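Local coordinates for ethanolamine kinase Pv091845 (Plasmodium vivax, PDB 2QG7), which probably phosphorylates ethanolamine, the first of three steps that build phosphatidylethanolamine from it, at residues Y50-E54 with S55-I59; V172-N176 with G177-E181; A259-N262 with I263-L266. One frame throughout, in Å; residues are numbered along the deposited sequence.

Contact 1. Residues Y50-E54 with S55-I59; sequences YPITE and SNLRI
With chi1 at -68°, the amide of Asn56 folds back past its own backbone N toward Thr53, and its OD1 accepts the backbone N-H of Thr53 in a nearly straight bond, Thr53 N to Asn56 OD1 2.9 Å. The donor does not come in on a lone pair: it stands above the amide carbonyl plane, 54° out of it. The two side chains cross at about a right angle, and Thr53 CB lies 3.5 Å from Asn56 OD1, flanking the same oxygen. A water 3.0 Å from Asn56 OD1 donates to that oxygen and also to Pro51 O, which ties Pro51 into the turn. The backbone from Glu54 to Asn56 takes helical angles, a single helix-like turn in the loop ahead of helix 65-75, and Leu57 N makes two weak bonds at its end, to Thr53 O and to Glu54 O, each at 3.4 Å. Ile52 CG2 packs on Leu57 CG at 3.8 Å, the branched ends crossing nearly perpendicularly. Glu54, extended beyond CG, sends OE1 over one face of the Arg58 guanidinium. The separation of Glu54 OE1 from Arg58 NH1, 3.7 Å, makes this a long ion pair in which no N-H points at the oxygen. Helix 84-98 lies alongside, touched by Glu54 and Leu57 at Thr86, while Leu57 O is hydrogen-bonded to Tyr93.

Contact 2. Residues V172-N176 with G177-E181; sequences VFFTN and GRIEE
One face of the Phe174 ring lies against the backbone of the opposing strand: Gly177 O sits over its centre, and Arg178 N is offset toward the rim, 3.5 Å from Phe174 CZ. At the ring edge, Ile179 CG1 approaches Phe174 CE2 in plane at 3.9 Å. A chi1 of 42° holds CG between the backbone N and the carbonyl carbon, folding the ring across onto its partner strand. Tyr98 of helix 84-98 stacks with this ring. On the other side of the sheet, Phe173 and the Arg178 side chain run side by side in the same direction, with Phe173 CE2 4.1 Å from Arg178 NE and the two planes 64° apart. The guanidinium takes Glu180 OE1 at its edge, in plane, Arg178 NH2 to Glu180 OE1 3.0 Å.

These side chains belong to a tight beta hairpin, strands 170-174 and 177-181 joined by a type I turn from Phe174 to Gly177. Phe174 and Gly177 form a hydrogen-bonded pair, with Phe174 N to Gly177 O at 2.9 Å; Phe173 and Arg178 form the non-hydrogen-bonded pair, and Val172 and Ile179 the next hydrogen-bonded one, Ile179 N to Val172 O 3.0 Å. The hairpin closes one side of the five-stranded antiparallel sheet, consistent with the N-terminal lobe of a protein-kinase-like fold.

Arg178 is also salt-bridged to Glu154, and Glu180 to Arg139. The buried Arg178 and Glu180 are thus each paired with opposite charges, which probably offset the cost of burial, ease the closeness of Arg178 to Arg139 and hold the guanidinium in a fixed orientation.

Contact 3. Residues A259-N262 with I263-L266; sequences AKAN and ILKL
Lys260 meets Ile263 through its carbonyl: Lys260 O lies 3.6 Å from Ile263 CG2, the branch that sits between the backbone N and the carbonyl carbon because CG1 is anti to N (chi1 -169°). A water spans the same pair, donating to Lys260 O at 2.9 Å and weakly accepting Ile263 N. Ala261 follows, third in the type I turn that runs from Ala259 to Asn262. Its oxygen takes the N-H of Leu264, Ala261 O to Leu264 N 3.1 Å, in a bent bond whose donor stands 58° out of the carbonyl plane. Leu264 lies alongside that oxygen, CG 3.5 Å from Ala261 O. Asn262 then offers its carbonyl to Lys265, a weak bond of 3.4 Å between Asn262 O and Lys265 N, while its ND2 bonds to Ser256 O. Both bonds span three residues, the spacing of a 3-10 turn, as the chain passes from the turn into the short, weakly bonded helix 262-265. Leu264 packs against Leu247 of helix 236-251 and, with Ala261 and Ile263, against Met430 of helix 413-430. Ile263 also reaches Ile439 and Met443 of helix 438-448, while Leu266 meets Cys450 of the second subunit.

How the contacts relate
The three contacts come one after another along the chain, each a local turn. Contacts 1 and 2 have centres 21 Å apart and do not touch, but both pack on helix 84-98: contact 1 by Glu54, Leu57 and Ile59, contact 2 by Val172, Phe174 and Ile179. That helix thus links the N-terminal loop to the hairpin of the five-stranded sheet. Contact 3 lies among helices 236-251, 413-430 and 438-448, its centre 35 Å from either of the others, although its nearest atoms come within about 7 Å of contact 1. It alone of the three touches the second subunit, so the set runs from the N-terminal loop and the sheet to the interface between the two subunits.

Contact 1. Residues Y50-E54 with S55-I59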
loop_
_atom_site.group_PDB
_atom_site.type_symbol
_atom_site.label_atom_id
_atom_site.label_comp_id
_atom_site.label_asym_id
_atom_site.label_seq_id
_atom_site.Cartn_x
_atom_site.Cartn_y
_atom_site.Cartn_z
ATOM N N TYR D 50 -10.027 -4.163 -29.002
ATOM C CA TYR D 50 -9.637 -4.955 -27.764
ATOM C C TYR D 50 -10.257 -6.363 -27.653
ATOM O O TYR D 50 -9.553 -7.350 -27.883
ATOM C CB TYR D 50 -9.870 -4.153 -26.458
ATOM C CG TYR D 50 -8.606 -3.577 -25.859
ATOM C CD1 TYR D 50 -8.368 -2.197 -25.881
ATOM C CD2 TYR D 50 -7.638 -4.411 -25.283
ATOM C CE1 TYR D 50 -7.200 -1.663 -25.349
ATOM C CE2 TYR D 50 -6.466 -3.884 -24.747
ATOM C CZ TYR D 50 -6.260 -2.510 -24.783
ATOM O OH TYR D 50 -5.108 -1.974 -24.252
ATOM N N PRO D 51 -11.559 -6.468 -27.295
ATOM C CA PRO D 51 -12.022 -7.817 -26.972
ATOM C C PRO D 51 -12.466 -8.618 -28.197
ATOM O O PRO D 51 -12.667 -8.045 -29.282
ATOM C CB PRO D 51 -13.202 -7.559 -26.041
ATOM C CG PRO D 51 -13.801 -6.251 -26.535
ATOM C CD PRO D 51 -12.644 -5.466 -27.181
ATOM N N ILE D 52 -12.578 -9.936 -28.021
ATOM C CA ILE D 52 -13.225 -10.824 -28.985
ATOM C C ILE D 52 -14.750 -10.684 -28.803
ATOM O O ILE D 52 -15.263 -10.650 -27.661
ATOM C CB ILE D 52 -12.787 -12.315 -28.793
ATOM C CG1 ILE D 52 -11.274 -12.471 -28.989
ATOM C CG2 ILE D 52 -13.531 -13.243 -29.747
ATOM C CD1 ILE D 52 -10.670 -13.624 -28.261
ATOM N N THR D 53 -15.459 -10.624 -29.937
ATOM C CA THR D 53 -16.894 -10.397 -29.964
ATOM C C THR D 53 -17.651 -11.686 -30.198
ATOM O O THR D 53 -17.082 -12.642 -30.689
ATOM C CB THR D 53 -17.214 -9.389 -31.074
ATOM O OG1 THR D 53 -16.533 -8.161 -30.734
ATOM C CG2 THR D 53 -18.739 -9.107 -31.173
ATOM N N GLU D 54 -18.934 -11.703 -29.830
ATOM C CA GLU D 54 -19.838 -12.789 -30.156
ATOM C C GLU D 54 -20.001 -12.994 -31.676
ATOM O O GLU D 54 -20.152 -14.138 -32.149
ATOM C CB GLU D 54 -21.192 -12.533 -29.512
ATOM C CG GLU D 54 -22.165 -13.715 -29.632
ATOM C CD GLU D 54 -23.574 -13.399 -29.140
ATOM O OE1 GLU D 54 -24.501 -14.131 -29.567
ATOM O OE2 GLU D 54 -23.760 -12.444 -28.330
ATOM N N SER D 55 -19.971 -11.887 -32.430
ATOM C CA SER D 55 -20.026 -11.930 -33.891
ATOM C C SER D 55 -18.690 -12.351 -34.516
ATOM O O SER D 55 -18.679 -12.877 -35.633
ATOM C CB SER D 55 -20.466 -10.576 -34.456
ATOM O OG SER D 55 -21.854 -10.325 -34.183
ATOM N N ASN D 56 -17.569 -12.106 -33.817
ATOM C CA ASN D 56 -16.293 -12.682 -34.234
ATOM C C ASN D 56 -16.386 -14.202 -34.309
ATOM O O ASN D 56 -15.878 -14.818 -35.259
ATOM C CB ASN D 56 -15.141 -12.299 -33.299
ATOM C CG ASN D 56 -14.774 -10.815 -33.347
ATOM O OD1 ASN D 56 -14.101 -10.321 -32.434
ATOM N ND2 ASN D 56 -15.188 -10.104 -34.407
ATOM N N LEU D 57 -17.052 -14.797 -33.318
ATOM C CA LEU D 57 -17.086 -16.263 -33.148
ATOM C C LEU D 57 -18.325 -16.948 -33.740
ATOM O O LEU D 57 -18.590 -18.123 -33.481
ATOM C CB LEU D 57 -16.933 -16.640 -31.648
ATOM C CG LEU D 57 -15.716 -16.139 -30.853
ATOM C CD1 LEU D 57 -15.820 -16.525 -29.398
ATOM C CD2 LEU D 57 -14.373 -16.613 -31.459
ATOM N N ARG D 58 -19.073 -16.214 -34.553
ATOM C CA ARG D 58 -20.336 -16.703 -35.079
ATOM C C ARG D 58 -20.106 -17.720 -36.195
ATOM O O ARG D 58 -19.302 -17.500 -37.103
ATOM C CB ARG D 58 -21.188 -15.515 -35.558
ATOM C CG ARG D 58 -22.673 -15.758 -35.444
ATOM C CD ARG D 58 -23.439 -14.474 -35.168
ATOM N NE ARG D 58 -24.637 -14.762 -34.364
ATOM C CZ ARG D 58 -25.195 -13.913 -33.503
ATOM N NH1 ARG D 58 -26.266 -14.305 -32.814
ATOM N NH2 ARG D 58 -24.691 -12.684 -33.319
ATOM N N ILE D 59 -20.808 -18.842 -36.110
ATOM C CA ILE D 59 -20.798 -19.847 -37.170
ATOM C C ILE D 59 -22.182 -19.858 -37.868
ATOM O O ILE D 59 -23.213 -20.155 -37.243
ATOM C CB ILE D 59 -20.407 -21.252 -36.630
ATOM C CG1 ILE D 59 -18.975 -21.238 -36.120
ATOM C CG2 ILE D 59 -20.545 -22.338 -37.720
ATOM C CD1 ILE D 59 -18.594 -22.473 -35.355
HETATM O O HOH W 1 -11.608 -8.592 -32.320
#

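Contact 2. Residues V172-N176 with G177-E181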
loop_
_atom_site.group_PDB
_atom_site.type_symbol
_atom_site.label_atom_id
_atom_site.label_comp_id
_atom_site.label_asym_id
_atom_site.label_seq_id
_atom_site.Cartn_x
_atom_site.Cartn_y
_atom_site.Cartn_z
ATOM N N VAL D 172 -4.791 -31.604 -23.207
ATOM C CA VAL D 172 -4.381 -30.968 -24.472
ATOM C C VAL D 172 -3.664 -29.623 -24.260
ATOM O O VAL D 172 -4.089 -28.814 -23.446
ATOM C CB VAL D 172 -5.600 -30.737 -25.445
ATOM C CG1 VAL D 172 -5.119 -30.176 -26.775
ATOM C CG2 VAL D 172 -6.402 -32.017 -25.656
ATOM N N PHE D 173 -2.586 -29.402 -25.022
ATOM C CA PHE D 173 -1.866 -28.131 -25.025
ATOM C C PHE D 173 -2.103 -27.398 -26.355
ATOM O O PHE D 173 -1.956 -27.996 -27.420
ATOM C CB PHE D 173 -0.351 -28.337 -24.819
ATOM C CG PHE D 173 0.033 -28.902 -23.467
ATOM C CD1 PHE D 173 0.169 -30.286 -23.287
ATOM C CD2 PHE D 173 0.291 -28.056 -22.388
ATOM C CE1 PHE D 173 0.532 -30.827 -22.051
ATOM C CE2 PHE D 173 0.656 -28.572 -21.116
ATOM C CZ PHE D 173 0.780 -29.961 -20.951
ATOM N N PHE D 174 -2.475 -26.112 -26.289
ATOM C CA PHE D 174 -2.543 -25.253 -27.480
ATOM C C PHE D 174 -1.937 -23.886 -27.206
ATOM O O PHE D 174 -1.732 -23.506 -26.041
ATOM C CB PHE D 174 -3.973 -25.143 -28.058
ATOM C CG PHE D 174 -5.077 -24.982 -27.017
ATOM C CD1 PHE D 174 -5.567 -23.720 -26.694
ATOM C CD2 PHE D 174 -5.634 -26.092 -26.389
ATOM C CE1 PHE D 174 -6.576 -23.562 -25.760
ATOM C CE2 PHE D 174 -6.660 -25.941 -25.453
ATOM C CZ PHE D 174 -7.127 -24.673 -25.139
ATOM N N THR D 175 -1.650 -23.138 -28.275
ATOM C CA THR D 175 -0.770 -21.952 -28.135
ATOM C C THR D 175 -1.289 -20.882 -27.191
ATOM O O THR D 175 -0.531 -19.967 -26.798
ATOM C CB THR D 175 -0.387 -21.287 -29.491
ATOM O OG1 THR D 175 -1.587 -20.930 -30.207
ATOM C CG2 THR D 175 0.473 -22.248 -30.331
ATOM N N ASN D 176 -2.566 -20.999 -26.809
ATOM C CA ASN D 176 -3.200 -19.949 -26.015
ATOM C C ASN D 176 -3.931 -20.489 -24.768
ATOM O O ASN D 176 -4.564 -19.745 -24.009
ATOM C CB ASN D 176 -4.066 -19.050 -26.927
ATOM C CG ASN D 176 -5.366 -19.722 -27.366
ATOM O OD1 ASN D 176 -6.427 -19.353 -26.900
ATOM N ND2 ASN D 176 -5.281 -20.713 -28.237
ATOM N N GLY D 177 -3.792 -21.788 -24.531
ATOM C CA GLY D 177 -4.375 -22.368 -23.341
ATOM C C GLY D 177 -4.225 -23.850 -23.301
ATOM O O GLY D 177 -3.455 -24.425 -24.079
ATOM N N ARG D 178 -4.969 -24.481 -22.398
ATOM C CA ARG D 178 -4.955 -25.944 -22.284
ATOM C C ARG D 178 -6.252 -26.517 -21.722
ATOM O O ARG D 178 -7.076 -25.786 -21.136
ATOM C CB ARG D 178 -3.789 -26.399 -21.388
ATOM C CG ARG D 178 -4.009 -26.088 -19.903
ATOM C CD ARG D 178 -2.963 -26.729 -19.046
ATOM N NE ARG D 178 -1.745 -25.951 -19.035
ATOM C CZ ARG D 178 -1.173 -25.455 -17.937
ATOM N NH1 ARG D 178 -0.047 -24.760 -18.064
ATOM N NH2 ARG D 178 -1.706 -25.653 -16.728
ATOM N N ILE D 179 -6.411 -27.832 -21.881
ATOM C CA ILE D 179 -7.517 -28.561 -21.258
ATOM C C ILE D 179 -6.956 -29.542 -20.227
ATOM O O ILE D 179 -6.163 -30.441 -20.553
ATOM C CB ILE D 179 -8.431 -29.336 -22.275
ATOM C CG1 ILE D 179 -8.837 -28.441 -23.458
ATOM C CG2 ILE D 179 -9.676 -29.860 -21.555
ATOM C CD1 ILE D 179 -9.446 -29.208 -24.663
ATOM N N GLU D 180 -7.392 -29.379 -18.986
ATOM C CA GLU D 180 -6.824 -30.137 -17.884
ATOM C C GLU D 180 -7.913 -30.725 -16.999
ATOM O O GLU D 180 -9.088 -30.355 -17.087
ATOM C CB GLU D 180 -5.819 -29.272 -17.080
ATOM C CG GLU D 180 -6.442 -28.073 -16.378
ATOM C CD GLU D 180 -5.437 -27.116 -15.727
ATOM O OE1 GLU D 180 -4.433 -26.730 -16.355
ATOM O OE2 GLU D 180 -5.680 -26.709 -14.569
ATOM N N GLU D 181 -7.489 -31.662 -16.158
ATOM C CA GLU D 181 -8.347 -32.430 -15.266
ATOM C C GLU D 181 -8.853 -31.536 -14.166
ATOM O O GLU D 181 -8.072 -30.830 -13.512
ATOM C CB GLU D 181 -7.533 -33.577 -14.653
ATOM C CG GLU D 181 -8.342 -34.675 -14.018
ATOM C CD GLU D 181 -7.480 -35.769 -13.362
ATOM O OE1 GLU D 181 -7.775 -36.106 -12.190
ATOM O OE2 GLU D 181 -6.528 -36.301 -14.005
#

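Contact 3. Residues A259-N262 with I263-L266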
loop_
_atom_site.group_PDB
_atom_site.type_symbol
_atom_site.label_atom_id
_atom_site.label_comp_id
_atom_site.label_asym_id
_atom_site.label_seq_id
_atom_site.Cartn_x
_atom_site.Cartn_y
_atom_site.Cartn_z
ATOM N N ALA D 259 3.321 8.359 -18.858
ATOM C CA ALA D 259 3.543 6.959 -19.217
ATOM C C ALA D 259 3.684 6.043 -17.997
ATOM O O ALA D 259 4.117 6.460 -16.905
ATOM C CB ALA D 259 4.769 6.842 -20.105
ATOM N N LYS D 260 3.306 4.786 -18.205
ATOM C CA LYS D 260 3.420 3.728 -17.177
ATOM C C LYS D 260 4.823 3.509 -16.641
ATOM O O LYS D 260 4.977 3.212 -15.467
ATOM C CB LYS D 260 2.902 2.407 -17.712
ATOM C CG LYS D 260 1.424 2.395 -17.951
ATOM C CD LYS D 260 1.079 1.033 -18.524
ATOM C CE LYS D 260 -0.272 1.037 -19.189
ATOM N NZ LYS D 260 -0.138 1.693 -20.529
ATOM N N ALA D 261 5.834 3.682 -17.486
ATOM C CA ALA D 261 7.237 3.478 -17.116
ATOM C C ALA D 261 7.882 4.545 -16.224
ATOM O O ALA D 261 9.041 4.397 -15.848
ATOM C CB ALA D 261 8.049 3.285 -18.362
ATOM N N ASN D 262 7.149 5.611 -15.870
ATOM C CA ASN D 262 7.682 6.704 -15.052
ATOM C C ASN D 262 8.009 6.308 -13.614
ATOM O O ASN D 262 8.831 6.958 -12.968
ATOM C CB ASN D 262 6.741 7.918 -15.045
ATOM C CG ASN D 262 6.842 8.751 -16.310
ATOM O OD1 ASN D 262 7.917 9.083 -16.771
ATOM N ND2 ASN D 262 5.707 9.092 -16.867
ATOM N N ILE D 263 7.347 5.260 -13.120
ATOM C CA ILE D 263 7.636 4.656 -11.796
ATOM C C ILE D 263 9.039 4.036 -11.730
ATOM O O ILE D 263 9.684 4.025 -10.678
ATOM C CB ILE D 263 6.526 3.618 -11.379
ATOM C CG1 ILE D 263 6.680 3.201 -9.909
ATOM C CG2 ILE D 263 6.485 2.395 -12.350
ATOM C CD1 ILE D 263 6.851 4.412 -8.916
ATOM N N LEU D 264 9.536 3.566 -12.867
ATOM C CA LEU D 264 10.835 2.937 -12.908
ATOM C C LEU D 264 11.959 3.933 -12.706
ATOM O O LEU D 264 13.022 3.591 -12.183
ATOM C CB LEU D 264 11.035 2.207 -14.252
ATOM C CG LEU D 264 9.981 1.192 -14.700
ATOM C CD1 LEU D 264 10.498 0.517 -15.934
ATOM C CD2 LEU D 264 9.618 0.156 -13.616
ATOM N N LYS D 265 11.736 5.158 -13.160
ATOM C CA LYS D 265 12.728 6.221 -13.126
ATOM C C LYS D 265 12.969 6.711 -11.726
ATOM O O LYS D 265 14.036 7.143 -11.393
ATOM C CB LYS D 265 12.295 7.342 -14.054
ATOM C CG LYS D 265 12.249 6.846 -15.516
ATOM C CD LYS D 265 11.974 7.946 -16.528
ATOM C CE LYS D 265 12.084 7.423 -17.971
ATOM N NZ LYS D 265 11.863 8.588 -18.943
ATOM N N LEU D 266 11.962 6.599 -10.884
ATOM C CA LEU D 266 12.091 6.937 -9.476
ATOM C C LEU D 266 12.982 5.929 -8.680
ATOM O O LEU D 266 13.464 6.241 -7.583
ATOM C CB LEU D 266 10.677 7.042 -8.881
ATOM C CG LEU D 266 10.526 7.585 -7.449
ATOM C CD1 LEU D 266 10.985 9.079 -7.317
ATOM C CD2 LEU D 266 9.058 7.410 -7.037
HETATM O O HOH W 2 4.540 5.284 -13.552
#